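Zinc finger (CCCH type) motif-containing protein (Toxoplasma gondii, PDB 7NH2) probably reads N6-methyladenosine in RNA, accommodating the methylated base in a pocket of its YTH domain. Local coordinates at residues Val35-Lys40 with Leu92-Asn97. Sequence-based numbering, arbitrary orientation.
Sequences VWATSK and LRLGSN. With OYK (~{N},9-dimethylpurin-6-amine), chain C.
L94, which touches A37 through CD1, lays both methyls over one face of the bound dimethylpurine, CD2 lying 3.5 Å from its C05; a branched, apolar end suits a flat base because two methyls can spread over it. On the other side, W36 lies under the methylamino end rather than under the rings, its plane tilted to the base. The methylamino N08 sits 3.5 Å above the indole plane, offset toward the six-membered rim, and the methyl C09 lies 3.9 Å from CH2 of W36. Broad and flat, the indole suits this methylated amine. W87, whose ring meets that of W36 steeply, probably adds another wall of the aromatic cage by which YTH domains recognise N6-methyladenine. N08 gives a weak, bent hydrogen bond to A37 O (2.8 Å, 127°), which lies off the purine plane on the side of L94. The two backbones are tied by a hydrogen bond from G95 N to T38 O (2.8 Å), while a water links T38 N to S96 O. Small A37 fits closely against N97, its CB 3.2 Å from OD1, an amide oxygen that accepts hydrogen bonds from W87 and Q91. K40, at the start of helix 40-52, brings CE of its aliphatic chain to 3.4 Å from L94 O.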
loop_
_atom_site.group_PDB
_atom_site.type_symbol
_atom_site.label_atom_id
_atom_site.label_comp_id
_atom_site.label_asym_id
_atom_site.label_seq_id
_atom_site.Cartn_x
_atom_site.Cartn_y
_atom_site.Cartn_z
ATOM N N VAL A 35 6.024 -8.489 3.553
ATOM C CA VAL A 35 5.593 -8.060 4.872
ATOM C C VAL A 35 5.352 -6.558 4.853
ATOM O O VAL A 35 6.003 -5.815 4.113
ATOM C CB VAL A 35 6.658 -8.455 5.925
ATOM C CG1 VAL A 35 7.986 -7.758 5.653
ATOM C CG2 VAL A 35 6.133 -8.172 7.337
ATOM N N TRP A 36 4.408 -6.112 5.683
ATOM C CA TRP A 36 4.189 -4.688 5.903
ATOM C C TRP A 36 3.747 -4.475 7.344
ATOM O O TRP A 36 3.376 -5.420 8.048
ATOM C CB TRP A 36 3.161 -4.099 4.908
ATOM C CG TRP A 36 3.187 -2.585 4.889
ATOM C CD1 TRP A 36 2.195 -1.741 5.286
ATOM C CD2 TRP A 36 4.284 -1.760 4.485
ATOM N NE1 TRP A 36 2.605 -0.427 5.146
ATOM C CE2 TRP A 36 3.882 -0.417 4.650
ATOM C CE3 TRP A 36 5.560 -2.029 3.975
ATOM C CZ2 TRP A 36 4.717 0.653 4.340
ATOM C CZ3 TRP A 36 6.393 -0.965 3.672
ATOM C CH2 TRP A 36 5.963 0.356 3.853
ATOM N N ALA A 37 3.818 -3.223 7.790
ATOM C CA ALA A 37 3.163 -2.791 9.017
ATOM C C ALA A 37 2.783 -1.331 8.840
ATOM O O ALA A 37 3.381 -0.618 8.035
ATOM C CB ALA A 37 4.049 -2.970 10.259
ATOM N N THR A 38 1.767 -0.893 9.584
ATOM C CA THR A 38 1.289 0.479 9.485
ATOM C C THR A 38 1.003 0.997 10.893
ATOM O O THR A 38 1.202 0.288 11.887
ATOM C CB THR A 38 0.100 0.561 8.511
ATOM O OG1 THR A 38 -0.269 1.928 8.314
ATOM C CG2 THR A 38 -1.098 -0.238 9.023
ATOM N N SER A 39 0.564 2.254 10.980
ATOM C CA SER A 39 0.214 2.848 12.264
ATOM C C SER A 39 -0.877 2.027 12.943
ATOM O O SER A 39 -1.598 1.255 12.309
ATOM C CB SER A 39 -0.308 4.268 12.061
ATOM O OG SER A 39 -1.601 4.204 11.473
ATOM N N LYS A 40 -1.006 2.219 14.258
ATOM C CA LYS A 40 -1.978 1.430 15.006
ATOM C C LYS A 40 -3.403 1.690 14.521
ATOM O O LYS A 40 -4.204 0.754 14.402
ATOM C CB LYS A 40 -1.817 1.682 16.506
ATOM C CG LYS A 40 -0.712 0.825 17.120
ATOM C CD LYS A 40 -0.104 1.465 18.360
ATOM C CE LYS A 40 1.273 0.879 18.663
ATOM N NZ LYS A 40 1.469 0.607 20.118
ATOM N N LEU A 92 8.160 -0.029 17.313
ATOM C CA LEU A 92 7.534 0.340 18.577
ATOM C C LEU A 92 6.352 1.293 18.410
ATOM O O LEU A 92 5.492 1.354 19.295
ATOM C CB LEU A 92 8.583 0.951 19.517
ATOM C CG LEU A 92 9.630 -0.036 20.037
ATOM C CD1 LEU A 92 10.862 0.693 20.588
ATOM C CD2 LEU A 92 9.004 -0.932 21.094
ATOM N N ARG A 93 6.273 2.035 17.308
ATOM C CA ARG A 93 5.123 2.908 17.090
ATOM C C ARG A 93 4.187 2.423 15.990
ATOM O O ARG A 93 3.317 3.185 15.552
ATOM C CB ARG A 93 5.524 4.371 16.877
ATOM C CG ARG A 93 6.688 4.636 15.939
ATOM C CD ARG A 93 6.932 6.146 15.861
ATOM N NE ARG A 93 8.118 6.509 15.089
ATOM C CZ ARG A 93 8.085 6.989 13.849
ATOM N NH1 ARG A 93 6.920 7.160 13.232
ATOM N NH2 ARG A 93 9.214 7.299 13.223
ATOM N N LEU A 94 4.329 1.180 15.542
ATOM C CA LEU A 94 3.456 0.607 14.525
ATOM C C LEU A 94 2.622 -0.516 15.125
ATOM O O LEU A 94 2.862 -0.969 16.249
ATOM C CB LEU A 94 4.289 0.076 13.353
ATOM C CG LEU A 94 5.226 1.096 12.709
ATOM C CD1 LEU A 94 6.151 0.440 11.687
ATOM C CD2 LEU A 94 4.421 2.224 12.066
ATOM N N GLY A 95 1.612 -0.950 14.375
ATOM C CA GLY A 95 0.957 -2.202 14.672
ATOM C C GLY A 95 1.886 -3.361 14.353
ATOM O O GLY A 95 3.027 -3.190 13.925
ATOM N N SER A 96 1.386 -4.571 14.578
ATOM C CA SER A 96 2.178 -5.756 14.282
ATOM C C SER A 96 2.265 -5.990 12.772
ATOM O O SER A 96 1.440 -5.517 11.984
ATOM C CB SER A 96 1.589 -6.990 14.964
ATOM O OG SER A 96 1.722 -6.882 16.376
ATOM N N ASN A 97 3.278 -6.754 12.381
ATOM C CA ASN A 97 3.522 -7.016 10.971
ATOM C C ASN A 97 2.480 -7.971 10.397
ATOM O O ASN A 97 1.972 -8.864 11.089
ATOM C CB ASN A 97 4.917 -7.610 10.810
ATOM C CG ASN A 97 5.987 -6.650 11.279
ATOM O OD1 ASN A 97 5.822 -5.445 11.171
ATOM N ND2 ASN A 97 7.087 -7.172 11.816
HETATM N N12 OYK C . 6.499 4.424 9.671
HETATM C C01 OYK C . 3.887 6.142 9.964
HETATM C C03 OYK C . 3.095 4.123 8.763
HETATM C C05 OYK C . 5.228 4.158 9.256
HETATM C C06 OYK C . 4.961 2.984 8.596
HETATM C C07 OYK C . 6.036 2.092 8.383
HETATM C C09 OYK C . 6.803 -0.198 7.593
HETATM C C11 OYK C . 7.481 3.568 9.452
HETATM N N02 OYK C . 4.052 4.840 9.342
HETATM N N04 OYK C . 3.622 2.986 8.305
HETATM N N08 OYK C . 5.792 0.839 7.710
HETATM N N10 OYK C . 7.249 2.419 8.820
HETATM O O HOH W 1 0.437 -3.082 11.090
HETATM O O HOH W 2 0.936 3.897 15.483
#